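Local coordinates for protein endo-b-1,4-glucanase (Nasutitermes takasagoensis, PDB 1KS8) that probably hydrolyses internal beta-1,4-glucosidic linkages of cellulose and related beta-glucans, as a family 9 glycosyl hydrolase with an (alpha/alpha)6 catalytic domain, at residues Y67-L72 against A156-A161; Y102-H107 against N175-H180; E112-V117 against A139-T144; K194-I199 against Y206-Y211. All blocks are in the same frame, centred on the assembly; numbering follows the deposited sequence.

Interaction 1. Residues Y67-L72 against A156-A161; sequences YTATVL and AAALAA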
loop_
_atom_site.group_PDB
_atom_site.type_symbol
_atom_site.label_atom_id
_atom_site.label_comp_id
_atom_site.label_asym_id
_atom_site.label_seq_id
_atom_site.Cartn_x
_atom_site.Cartn_y
_atom_site.Cartn_z
ATOM N N TYR A 67 3.721 1.045 4.066
ATOM C CA TYR A 67 2.908 -0.165 4.038
ATOM C C TYR A 67 2.724 -0.612 2.588
ATOM O O TYR A 67 2.865 -1.792 2.258
ATOM C CB TYR A 67 1.537 0.106 4.662
ATOM C CG TYR A 67 0.491 -0.919 4.284
ATOM C CD1 TYR A 67 0.426 -2.157 4.930
ATOM C CD2 TYR A 67 -0.393 -0.678 3.236
ATOM C CE1 TYR A 67 -0.494 -3.129 4.532
ATOM C CE2 TYR A 67 -1.311 -1.638 2.831
ATOM C CZ TYR A 67 -1.355 -2.859 3.479
ATOM O OH TYR A 67 -2.251 -3.815 3.058
ATOM N N THR A 68 2.406 0.343 1.723
ATOM C CA THR A 68 2.202 0.050 0.312
ATOM C C THR A 68 3.451 -0.596 -0.271
ATOM O O THR A 68 3.376 -1.620 -0.956
ATOM C CB THR A 68 1.886 1.338 -0.476
ATOM O OG1 THR A 68 0.616 1.855 -0.059
ATOM C CG2 THR A 68 1.851 1.057 -1.974
ATOM N N ALA A 69 4.601 0.007 0.010
ATOM C CA ALA A 69 5.869 -0.507 -0.489
ATOM C C ALA A 69 6.152 -1.923 0.000
ATOM O O ALA A 69 6.592 -2.771 -0.770
ATOM C CB ALA A 69 7.003 0.427 -0.081
ATOM N N THR A 70 5.900 -2.184 1.278
ATOM C CA THR A 70 6.147 -3.512 1.829
ATOM C C THR A 70 5.289 -4.571 1.150
ATOM O O THR A 70 5.789 -5.619 0.756
ATOM C CB THR A 70 5.868 -3.559 3.347
ATOM O OG1 THR A 70 6.598 -2.511 3.990
ATOM C CG2 THR A 70 6.310 -4.902 3.935
ATOM N N VAL A 71 3.997 -4.298 1.014
ATOM C CA VAL A 71 3.091 -5.256 0.395
ATOM C C VAL A 71 3.399 -5.471 -1.088
ATOM O O VAL A 71 3.322 -6.599 -1.585
ATOM C CB VAL A 71 1.623 -4.821 0.608
ATOM C CG1 VAL A 71 0.678 -5.746 -0.146
ATOM C CG2 VAL A 71 1.301 -4.857 2.102
ATOM N N LEU A 72 3.763 -4.408 -1.799
ATOM C CA LEU A 72 4.102 -4.567 -3.207
ATOM C C LEU A 72 5.366 -5.422 -3.328
ATOM O O LEU A 72 5.431 -6.321 -4.162
ATOM C CB LEU A 72 4.324 -3.205 -3.878
ATOM C CG LEU A 72 3.081 -2.341 -4.122
ATOM C CD1 LEU A 72 3.505 -1.083 -4.860
ATOM C CD2 LEU A 72 2.036 -3.111 -4.936
ATOM N N ALA A 156 11.152 0.286 7.785
ATOM C CA ALA A 156 12.256 -0.666 7.858
ATOM C C ALA A 156 11.843 -1.959 7.146
ATOM O O ALA A 156 12.643 -2.578 6.440
ATOM C CB ALA A 156 12.603 -0.953 9.309
ATOM N N ALA A 157 10.588 -2.360 7.328
ATOM C CA ALA A 157 10.072 -3.565 6.691
ATOM C C ALA A 157 10.077 -3.406 5.174
ATOM O O ALA A 157 10.483 -4.312 4.447
ATOM C CB ALA A 157 8.655 -3.852 7.178
ATOM N N ALA A 158 9.627 -2.248 4.699
ATOM C CA ALA A 158 9.585 -1.985 3.266
ATOM C C ALA A 158 10.990 -2.036 2.676
ATOM O O ALA A 158 11.208 -2.620 1.613
ATOM C CB ALA A 158 8.952 -0.619 2.999
ATOM N N LEU A 159 11.942 -1.425 3.373
ATOM C CA LEU A 159 13.323 -1.402 2.907
ATOM C C LEU A 159 13.934 -2.801 2.901
ATOM O O LEU A 159 14.638 -3.174 1.960
ATOM C CB LEU A 159 14.147 -0.457 3.783
ATOM C CG LEU A 159 13.764 1.020 3.645
ATOM C CD1 LEU A 159 14.395 1.817 4.776
ATOM C CD2 LEU A 159 14.215 1.550 2.296
ATOM N N ALA A 160 13.650 -3.578 3.942
ATOM C CA ALA A 160 14.173 -4.936 4.029
ATOM C C ALA A 160 13.567 -5.796 2.925
ATOM O O ALA A 160 14.269 -6.560 2.264
ATOM C CB ALA A 160 13.864 -5.535 5.398
ATOM N N ALA A 161 12.261 -5.665 2.716
ATOM C CA ALA A 161 11.595 -6.433 1.671
ATOM C C ALA A 161 12.179 -6.037 0.317
ATOM O O ALA A 161 12.460 -6.893 -0.525
ATOM C CB ALA A 161 10.093 -6.171 1.700
HETATM O O HOH W 1 9.461 -2.034 -0.444
#
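The methyl groups of Ala69 and Ala158 meet across the two helices, CB to CB 3.8 Å. The short axes approach to 7.9 Å and diverge by only 30°. With small residues on the facing side of 156-161, the CA atoms of Thr70 and Ala158 come to 4.0 Å. Thr70 turns its methyl toward Ala157, CG2 to CB 4.1 Å, and Ala161 CB reaches the carbonyl oxygen of Thr70.

The polar part centres on the Thr70 hydroxyl. With CG2 anti to the backbone N (chi1 -53° for OG1), OG1 lies beside its own backbone nitrogen and is pressed against the other helix, 3.1 Å from Ala158 CA. It is equally near Ala158 N, but the angle is too poor for a hydrogen bond; its bonded partners are Glu154 OE2 and Ala66 O.

A water supplies the polar link across the contact, donating to Ala158 O at 2.8 Å and, weakly, to Ala69 O at 3.0 Å.

Trp217 of helix 212-226 touches Thr70 and Ala157, Trp221 touches Thr70 and Ala161, and Phe103 of helix 89-106 touches both facing alanines. Two near-parallel helices buried close to the chain centre are consistent with neighbouring inner helices of the (alpha/alpha)6 barrel.

Interaction 2. Residues Y102-H107 against N175-H180; sequences YFIKAH and NNLLTH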
loop_
_atom_site.group_PDB
_atom_site.type_symbol
_atom_site.label_atom_id
_atom_site.label_comp_id
_atom_site.label_asym_id
_atom_site.label_seq_id
_atom_site.Cartn_x
_atom_site.Cartn_y
_atom_site.Cartn_z
ATOM N N TYR A 102 12.618 7.274 -2.036
ATOM C CA TYR A 102 12.116 8.359 -1.207
ATOM C C TYR A 102 12.388 8.088 0.272
ATOM O O TYR A 102 12.807 8.985 1.001
ATOM C CB TYR A 102 10.615 8.549 -1.444
ATOM C CG TYR A 102 9.966 9.523 -0.486
ATOM C CD1 TYR A 102 10.221 10.893 -0.566
ATOM C CD2 TYR A 102 9.114 9.069 0.518
ATOM C CE1 TYR A 102 9.639 11.787 0.331
ATOM C CE2 TYR A 102 8.530 9.952 1.419
ATOM C CZ TYR A 102 8.795 11.306 1.320
ATOM O OH TYR A 102 8.211 12.180 2.206
ATOM N N PHE A 103 12.159 6.858 0.725
ATOM C CA PHE A 103 12.411 6.543 2.127
ATOM C C PHE A 103 13.868 6.805 2.487
ATOM O O PHE A 103 14.170 7.229 3.600
ATOM C CB PHE A 103 12.068 5.083 2.439
ATOM C CG PHE A 103 10.645 4.711 2.138
ATOM C CD1 PHE A 103 9.622 5.647 2.256
ATOM C CD2 PHE A 103 10.328 3.414 1.758
ATOM C CE1 PHE A 103 8.300 5.293 1.998
ATOM C CE2 PHE A 103 9.008 3.048 1.498
ATOM C CZ PHE A 103 7.995 3.992 1.618
ATOM N N ILE A 104 14.773 6.539 1.548
ATOM C CA ILE A 104 16.191 6.775 1.792
ATOM C C ILE A 104 16.434 8.269 2.021
ATOM O O ILE A 104 17.190 8.648 2.916
ATOM C CB ILE A 104 17.043 6.256 0.614
ATOM C CG1 ILE A 104 17.078 4.725 0.653
ATOM C CG2 ILE A 104 18.457 6.823 0.689
ATOM C CD1 ILE A 104 17.715 4.088 -0.567
ATOM N N LYS A 105 15.789 9.114 1.222
ATOM C CA LYS A 105 15.936 10.558 1.384
ATOM C C LYS A 105 15.334 11.006 2.713
ATOM O O LYS A 105 15.906 11.839 3.414
ATOM C CB LYS A 105 15.227 11.314 0.258
ATOM C CG LYS A 105 15.824 11.129 -1.123
ATOM C CD LYS A 105 15.105 12.028 -2.116
ATOM C CE LYS A 105 15.634 11.838 -3.526
ATOM N NZ LYS A 105 14.904 12.682 -4.512
ATOM N N ALA A 106 14.173 10.452 3.051
ATOM C CA ALA A 106 13.485 10.807 4.286
ATOM C C ALA A 106 14.263 10.395 5.533
ATOM O O ALA A 106 14.048 10.940 6.616
ATOM C CB ALA A 106 12.088 10.184 4.300
ATOM N N HIS A 107 15.158 9.425 5.380
ATOM C CA HIS A 107 15.984 8.958 6.490
ATOM C C HIS A 107 17.198 9.882 6.525
ATOM O O HIS A 107 18.299 9.504 6.117
ATOM C CB HIS A 107 16.431 7.522 6.239
ATOM C CG HIS A 107 17.070 6.873 7.426
ATOM N ND1 HIS A 107 17.959 5.827 7.311
ATOM C CD2 HIS A 107 16.937 7.112 8.752
ATOM C CE1 HIS A 107 18.348 5.450 8.516
ATOM N NE2 HIS A 107 17.744 6.213 9.408
ATOM N N ASN A 175 22.164 -3.542 -0.868
ATOM C CA ASN A 175 22.969 -3.317 0.330
ATOM C C ASN A 175 22.589 -2.004 1.005
ATOM O O ASN A 175 22.491 -1.928 2.229
ATOM C CB ASN A 175 24.459 -3.291 -0.025
ATOM C CG ASN A 175 24.996 -4.658 -0.409
ATOM O OD1 ASN A 175 26.137 -4.782 -0.854
ATOM N ND2 ASN A 175 24.180 -5.690 -0.231
ATOM N N ASN A 176 22.385 -0.970 0.196
ATOM C CA ASN A 176 22.017 0.344 0.707
ATOM C C ASN A 176 20.662 0.274 1.405
ATOM O O ASN A 176 20.488 0.811 2.496
ATOM C CB ASN A 176 21.982 1.353 -0.445
ATOM C CG ASN A 176 21.637 2.753 0.014
ATOM O OD1 ASN A 176 22.080 3.199 1.073
ATOM N ND2 ASN A 176 20.857 3.463 -0.792
ATOM N N LEU A 177 19.708 -0.398 0.772
ATOM C CA LEU A 177 18.375 -0.556 1.342
ATOM C C LEU A 177 18.456 -1.225 2.711
ATOM O O LEU A 177 17.827 -0.784 3.673
ATOM C CB LEU A 177 17.510 -1.415 0.420
ATOM C CG LEU A 177 17.052 -0.807 -0.908
ATOM C CD1 LEU A 177 16.482 -1.899 -1.797
ATOM C CD2 LEU A 177 16.013 0.275 -0.649
ATOM N N LEU A 178 19.237 -2.297 2.792
ATOM C CA LEU A 178 19.383 -3.041 4.036
ATOM C C LEU A 178 20.023 -2.219 5.150
ATOM O O LEU A 178 19.628 -2.332 6.310
ATOM C CB LEU A 178 20.195 -4.316 3.793
ATOM C CG LEU A 178 20.204 -5.333 4.937
ATOM C CD1 LEU A 178 18.781 -5.764 5.265
ATOM C CD2 LEU A 178 21.043 -6.535 4.533
ATOM N N THR A 179 21.009 -1.394 4.807
ATOM C CA THR A 179 21.667 -0.562 5.811
ATOM C C THR A 179 20.632 0.350 6.463
ATOM O O THR A 179 20.557 0.453 7.687
ATOM C CB THR A 179 22.785 0.299 5.184
ATOM O OG1 THR A 179 23.844 -0.555 4.733
ATOM C CG2 THR A 179 23.339 1.288 6.202
ATOM N N HIS A 180 19.827 1.004 5.633
ATOM C CA HIS A 180 18.792 1.900 6.127
ATOM C C HIS A 180 17.736 1.140 6.919
ATOM O O HIS A 180 17.246 1.630 7.935
ATOM C CB HIS A 180 18.141 2.638 4.957
ATOM C CG HIS A 180 18.986 3.738 4.398
ATOM N ND1 HIS A 180 19.080 4.977 4.994
ATOM C CD2 HIS A 180 19.807 3.776 3.321
ATOM C CE1 HIS A 180 19.923 5.731 4.310
ATOM N NE2 HIS A 180 20.379 5.025 3.290
#
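The C-terminal end of helix 89-106 meets helix 171-190 with the backbones well apart, their axes 10.7 Å from each other at closest and inclined by 45°, and even the nearest CA atoms, those of Ile104 and His180, are separated by 7.0 Å. Side chains therefore bridge the gap.

Ile104 does so with all its branches. Its CG1 sits over one face of the His180 imidazole, offset toward the rim and 4.3 Å from the ring centroid, a CH-pi contact, while CG2 approaches NE2 of the same ring at 3.7 Å. Because CG1 lies beside the backbone N and the chain then extends, CD1 is carried forward to Asn176, meeting ND2 from the opposite direction at 3.2 Å, a tight approach. The same methyl touches Leu177 CD2 at 4.2 Å.

His107, just past the end of helix 89-106, has CG anti to its backbone N, which swings the ring out to His180. The two imidazoles meet rim to rim with planes 70° apart, neither covering the other, and their ND1 atoms are hydrogen-bonded at 2.7 Å and a nearly straight 167°. The far nitrogen of His107, NE2, is bonded to Gln110 O, which fixes that ring's rotation. Leu159 of helix 149-165 lies against both Leu177 and His180.

A hydrogen bond between two ring nitrogens uses one proton, and either ring could donate it. At least one ND1 must then be unprotonated, so the pair is likely to resist both histidines becoming fully charged.

Interaction 3. Residues E112-V117 against A139-T144; sequences EFYGQV and AYKIDT
Lys141 lays its aliphatic chain along the Tyr114 ring, the two side chains running side by side in the same direction. Its CB stands over the ring centre, 3.7 Å from the centroid and 8° off the normal, and its CD reaches Tyr114 OH at 3.6 Å; that hydroxyl is hydrogen-bonded to Asp43 N. Ala139 CB also packs on this ring, 3.6 Å from Tyr114 CD2. Replacing Tyr114 with an alanine would probably strip the lysine chain of its aromatic support and leave Asp43 N without its hydroxyl partner.

Glu112 crosses the far end of the lysine, OE2 touching Lys141 CE at 3.2 Å. Gln116 runs beside Tyr140 on the other face of the sheet, its amide nearly perpendicular to the ring (86°); NE2, at the ring edge, is hydrogen-bonded to Gly118 O and Asp201 OD1.

Antiparallel backbone bonds pair Phe113 with Ile142. A classic beta bulge follows: Tyr140 O accepts from Gly115 N at 2.8 Å and weakly from Gln116 N.

Glu112 OE2 and Lys141 NZ, 4.6 Å apart, form no salt bridge; the carboxylate is hydrogen-bonded through OE1 to Thr108 OG1. Apolar contact and backbone bonding thus carry the pairing, with charge at most a distant attraction.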
loop_
_atom_site.group_PDB
_atom_site.type_symbol
_atom_site.label_atom_id
_atom_site.label_comp_id
_atom_site.label_asym_id
_atom_site.label_seq_id
_atom_site.Cartn_x
_atom_site.Cartn_y
_atom_site.Cartn_z
ATOM N N GLU A 112 16.515 9.695 12.664
ATOM C CA GLU A 112 15.631 10.778 12.248
ATOM C C GLU A 112 14.971 10.339 10.954
ATOM O O GLU A 112 15.633 9.825 10.054
ATOM C CB GLU A 112 16.413 12.073 12.013
ATOM C CG GLU A 112 15.517 13.279 11.749
ATOM C CD GLU A 112 16.290 14.578 11.649
ATOM O OE1 GLU A 112 16.829 14.877 10.562
ATOM O OE2 GLU A 112 16.368 15.296 12.668
ATOM N N PHE A 113 13.663 10.540 10.860
ATOM C CA PHE A 113 12.945 10.128 9.667
ATOM C C PHE A 113 11.765 11.036 9.355
ATOM O O PHE A 113 10.908 11.272 10.210
ATOM C CB PHE A 113 12.447 8.691 9.843
ATOM C CG PHE A 113 11.815 8.119 8.613
ATOM C CD1 PHE A 113 12.597 7.766 7.522
ATOM C CD2 PHE A 113 10.436 7.963 8.531
ATOM C CE1 PHE A 113 12.017 7.266 6.362
ATOM C CE2 PHE A 113 9.842 7.464 7.374
ATOM C CZ PHE A 113 10.635 7.116 6.287
ATOM N N TYR A 114 11.719 11.551 8.133
ATOM C CA TYR A 114 10.603 12.398 7.745
ATOM C C TYR A 114 9.424 11.522 7.350
ATOM O O TYR A 114 9.529 10.677 6.459
ATOM C CB TYR A 114 10.999 13.342 6.608
ATOM C CG TYR A 114 11.745 14.549 7.122
ATOM C CD1 TYR A 114 13.108 14.480 7.423
ATOM C CD2 TYR A 114 11.070 15.741 7.384
ATOM C CE1 TYR A 114 13.776 15.575 7.980
ATOM C CE2 TYR A 114 11.726 16.834 7.939
ATOM C CZ TYR A 114 13.076 16.744 8.235
ATOM O OH TYR A 114 13.713 17.824 8.800
ATOM N N GLY A 115 8.307 11.725 8.041
ATOM C CA GLY A 115 7.121 10.927 7.788
ATOM C C GLY A 115 6.007 11.610 7.026
ATOM O O GLY A 115 4.962 11.003 6.783
ATOM N N GLN A 116 6.205 12.865 6.643
ATOM C CA GLN A 116 5.166 13.561 5.904
ATOM C C GLN A 116 5.667 14.808 5.205
ATOM O O GLN A 116 6.527 15.516 5.725
ATOM C CB GLN A 116 4.026 13.957 6.852
ATOM C CG GLN A 116 2.713 14.313 6.156
ATOM C CD GLN A 116 1.588 14.576 7.144
ATOM O OE1 GLN A 116 1.358 13.786 8.061
ATOM N NE2 GLN A 116 0.874 15.683 6.958
ATOM N N VAL A 117 5.147 15.050 4.008
ATOM C CA VAL A 117 5.445 16.270 3.264
ATOM C C VAL A 117 4.076 16.741 2.796
ATOM O O VAL A 117 3.346 16.004 2.117
ATOM C CB VAL A 117 6.356 16.054 2.045
ATOM C CG1 VAL A 117 6.568 17.392 1.334
ATOM C CG2 VAL A 117 7.697 15.489 2.490
ATOM N N ALA A 139 7.305 19.767 6.079
ATOM C CA ALA A 139 7.784 18.400 6.200
ATOM C C ALA A 139 7.844 18.112 7.693
ATOM O O ALA A 139 8.350 18.926 8.471
ATOM C CB ALA A 139 9.164 18.258 5.571
ATOM N N TYR A 140 7.312 16.962 8.094
ATOM C CA TYR A 140 7.284 16.578 9.499
ATOM C C TYR A 140 8.114 15.320 9.711
ATOM O O TYR A 140 8.110 14.416 8.872
ATOM C CB TYR A 140 5.841 16.325 9.940
ATOM C CG TYR A 140 4.894 17.480 9.686
ATOM C CD1 TYR A 140 5.152 18.750 10.200
ATOM C CD2 TYR A 140 3.722 17.295 8.953
ATOM C CE1 TYR A 140 4.264 19.809 9.993
ATOM C CE2 TYR A 140 2.829 18.344 8.740
ATOM C CZ TYR A 140 3.105 19.593 9.262
ATOM O OH TYR A 140 2.212 20.625 9.055
ATOM N N LYS A 141 8.811 15.256 10.839
ATOM C CA LYS A 141 9.666 14.116 11.123
ATOM C C LYS A 141 9.503 13.542 12.522
ATOM O O LYS A 141 8.903 14.159 13.407
ATOM C CB LYS A 141 11.128 14.534 10.958
ATOM C CG LYS A 141 11.585 15.548 12.008
ATOM C CD LYS A 141 13.041 15.950 11.813
ATOM C CE LYS A 141 13.552 16.776 12.985
ATOM N NZ LYS A 141 12.753 18.010 13.193
ATOM N N ILE A 142 10.034 12.339 12.693
ATOM C CA ILE A 142 10.067 11.697 13.993
ATOM C C ILE A 142 11.564 11.642 14.298
ATOM O O ILE A 142 12.394 11.638 13.382
ATOM C CB ILE A 142 9.472 10.256 13.992
ATOM C CG1 ILE A 142 10.069 9.417 12.861
ATOM C CG2 ILE A 142 7.954 10.323 13.885
ATOM C CD1 ILE A 142 9.651 7.951 12.912
ATOM N N ASP A 143 11.909 11.650 15.579
ATOM C CA ASP A 143 13.303 11.589 15.999
ATOM C C ASP A 143 13.360 11.008 17.406
ATOM O O ASP A 143 12.358 10.503 17.904
ATOM C CB ASP A 143 13.963 12.978 15.950
ATOM C CG ASP A 143 13.144 14.052 16.638
ATOM O OD1 ASP A 143 12.567 13.779 17.708
ATOM O OD2 ASP A 143 13.090 15.184 16.108
ATOM N N THR A 144 14.518 11.074 18.053
ATOM C CA THR A 144 14.638 10.507 19.391
ATOM C C THR A 144 13.747 11.159 20.449
ATOM O O THR A 144 13.365 10.505 21.417
ATOM C CB THR A 144 16.101 10.531 19.884
ATOM O OG1 THR A 144 16.599 11.874 19.866
ATOM C CG2 THR A 144 16.970 9.653 18.992
#

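Interaction 4. Residues K194-I199 against Y206-Y211; sequences KYSDSI and YASADY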
loop_
_atom_site.group_PDB
_atom_site.type_symbol
_atom_site.label_atom_id
_atom_site.label_comp_id
_atom_site.label_asym_id
_atom_site.label_seq_id
_atom_site.Cartn_x
_atom_site.Cartn_y
_atom_site.Cartn_z
ATOM N N LYS A 194 4.062 6.205 19.341
ATOM C CA LYS A 194 3.170 6.254 18.182
ATOM C C LYS A 194 3.604 7.443 17.330
ATOM O O LYS A 194 3.712 8.557 17.839
ATOM C CB LYS A 194 1.723 6.475 18.626
ATOM C CG LYS A 194 1.160 5.412 19.552
ATOM C CD LYS A 194 -0.232 5.813 20.030
ATOM C CE LYS A 194 -0.808 4.799 21.002
ATOM N NZ LYS A 194 -2.142 5.223 21.509
ATOM N N TYR A 195 3.828 7.228 16.037
ATOM C CA TYR A 195 4.268 8.329 15.190
ATOM C C TYR A 195 3.271 9.483 15.097
ATOM O O TYR A 195 3.681 10.630 14.941
ATOM C CB TYR A 195 4.617 7.836 13.777
ATOM C CG TYR A 195 3.492 7.955 12.767
ATOM C CD1 TYR A 195 2.428 7.056 12.766
ATOM C CD2 TYR A 195 3.486 8.983 11.823
ATOM C CE1 TYR A 195 1.383 7.178 11.854
ATOM C CE2 TYR A 195 2.448 9.115 10.905
ATOM C CZ TYR A 195 1.400 8.210 10.926
ATOM O OH TYR A 195 0.373 8.340 10.021
ATOM N N SER A 196 1.975 9.197 15.190
ATOM C CA SER A 196 0.989 10.269 15.092
ATOM C C SER A 196 0.893 11.128 16.350
ATOM O O SER A 196 0.148 12.109 16.379
ATOM C CB SER A 196 -0.392 9.722 14.694
ATOM O OG SER A 196 -0.870 8.745 15.594
ATOM N N ASP A 197 1.641 10.757 17.388
ATOM C CA ASP A 197 1.683 11.554 18.609
ATOM C C ASP A 197 2.831 12.548 18.412
ATOM O O ASP A 197 2.933 13.552 19.117
ATOM C CB ASP A 197 1.963 10.688 19.845
ATOM C CG ASP A 197 0.726 9.967 20.353
ATOM O OD1 ASP A 197 -0.398 10.360 19.982
ATOM O OD2 ASP A 197 0.883 9.010 21.141
ATOM N N SER A 198 3.698 12.248 17.447
ATOM C CA SER A 198 4.838 13.101 17.120
ATOM C C SER A 198 4.470 13.977 15.922
ATOM O O SER A 198 4.557 15.203 15.988
ATOM C CB SER A 198 6.063 12.242 16.803
ATOM O OG SER A 198 6.454 11.497 17.947
ATOM N N ILE A 199 4.072 13.343 14.825
ATOM C CA ILE A 199 3.638 14.070 13.637
ATOM C C ILE A 199 2.132 14.163 13.860
ATOM O O ILE A 199 1.352 13.361 13.341
ATOM C CB ILE A 199 3.959 13.282 12.349
ATOM C CG1 ILE A 199 5.477 13.104 12.227
ATOM C CG2 ILE A 199 3.408 14.016 11.133
ATOM C CD1 ILE A 199 5.929 12.334 10.998
ATOM N N TYR A 206 -4.123 9.331 9.264
ATOM C CA TYR A 206 -3.571 7.984 9.374
ATOM C C TYR A 206 -3.054 7.784 10.793
ATOM O O TYR A 206 -1.864 7.588 11.024
ATOM C CB TYR A 206 -2.445 7.788 8.351
ATOM C CG TYR A 206 -2.971 7.602 6.946
ATOM C CD1 TYR A 206 -3.507 6.380 6.542
ATOM C CD2 TYR A 206 -2.979 8.658 6.037
ATOM C CE1 TYR A 206 -4.041 6.212 5.265
ATOM C CE2 TYR A 206 -3.511 8.503 4.762
ATOM C CZ TYR A 206 -4.039 7.277 4.381
ATOM O OH TYR A 206 -4.554 7.119 3.113
ATOM N N ALA A 207 -3.975 7.834 11.746
ATOM C CA ALA A 207 -3.636 7.692 13.154
ATOM C C ALA A 207 -3.030 6.351 13.534
ATOM O O ALA A 207 -3.402 5.305 13.001
ATOM C CB ALA A 207 -4.874 7.954 14.007
ATOM N N SER A 208 -2.088 6.400 14.470
ATOM C CA SER A 208 -1.438 5.202 14.981
ATOM C C SER A 208 -2.470 4.392 15.757
ATOM O O SER A 208 -3.343 4.956 16.414
ATOM C CB SER A 208 -0.305 5.568 15.946
ATOM O OG SER A 208 0.751 6.260 15.306
ATOM N N ALA A 209 -2.370 3.071 15.668
ATOM C CA ALA A 209 -3.263 2.181 16.398
ATOM C C ALA A 209 -2.411 1.656 17.551
ATOM O O ALA A 209 -2.310 2.290 18.601
ATOM C CB ALA A 209 -3.717 1.035 15.502
ATOM N N ASP A 210 -1.793 0.500 17.345
ATOM C CA ASP A 210 -0.917 -0.097 18.346
ATOM C C ASP A 210 0.362 -0.445 17.594
ATOM O O ASP A 210 0.429 -1.454 16.893
ATOM C CB ASP A 210 -1.557 -1.350 18.944
ATOM C CG ASP A 210 -0.778 -1.896 20.126
ATOM O OD1 ASP A 210 -1.389 -2.581 20.975
ATOM O OD2 ASP A 210 0.446 -1.652 20.203
ATOM N N TYR A 211 1.370 0.409 17.741
ATOM C CA TYR A 211 2.643 0.247 17.045
ATOM C C TYR A 211 3.395 -1.057 17.274
ATOM O O TYR A 211 4.298 -1.393 16.510
ATOM C CB TYR A 211 3.571 1.422 17.381
ATOM C CG TYR A 211 4.085 1.443 18.808
ATOM C CD1 TYR A 211 5.038 0.520 19.245
ATOM C CD2 TYR A 211 3.622 2.389 19.721
ATOM C CE1 TYR A 211 5.516 0.539 20.554
ATOM C CE2 TYR A 211 4.093 2.418 21.031
ATOM C CZ TYR A 211 5.039 1.491 21.440
ATOM O OH TYR A 211 5.510 1.520 22.733
HETATM O O HOH W 2 -3.720 4.381 19.490
#
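Lys194 starts the contact by pressing on Ser208, CB to CB 3.5 Å, tighter than usual for two carbons. Its CG lies at the edge of the Tyr211 ring, 3.9 Å from CD2. The extended chain then carries NZ to a water at 2.7 Å, which donates in turn to Ser208 O and Ala209 O.

Next, Tyr195 reaches the other end of the loop: its hydroxyl donates to Tyr206 O, OH to O 2.6 Å, the carbonyl oxygen lying at the ring's edge, near its plane. To get there it adopts a chi1 of 95°, away from the usual staggered positions. Ser208 OG approaches the same ring obliquely, 3.1 Å from CD1. A phenylalanine in place of Tyr195 would probably leave the Tyr206 carbonyl without this donor and the loop less firmly fixed at that end.

Ser196 makes a reciprocal pair with Ser208. Its backbone N donates to Ser208 OG (3.2 Å, 169°), and Ser208 N donates back to Ser196 OG (2.9 Å, 165°). Asp150 engages both segments, OD1 with Tyr195 N and OD2 with Ser208 OG.

Near the end of the loop lies Asp210, a calcium ligand in another structure of this protein, although no calcium is bound here. Asp150 belongs to helix 149-165, Ile199 packs on Tyr140 and Ile142 of strand 139-142, and Asp210 precedes the turn into helix 212-226, which holds the calcium ligands Asp213 and Glu214.

Overall arrangement
From the N terminus, helix 62-78 supplies the first half of interaction 1, which closes when helix 149-165 returns to it. Before that, helix 89-106 opens interaction 2, and the strands 113-117 and 139-142 pair in interaction 3, inside the loops of both. Interaction 2 closes only on helix 171-190, so it crosses interaction 1; Phe103 and Leu159 join the two by packing. Interaction 3 meets interaction 2 where Tyr114 N lies 2.8 Å from Ala106 O, a probable hydrogen bond. Interaction 4 follows in series, a short closure after helix 171-190, and touches interaction 3 through Ile199. Together they tie helices of the (alpha/alpha)6 domain to the small sheet and the calcium-site loop.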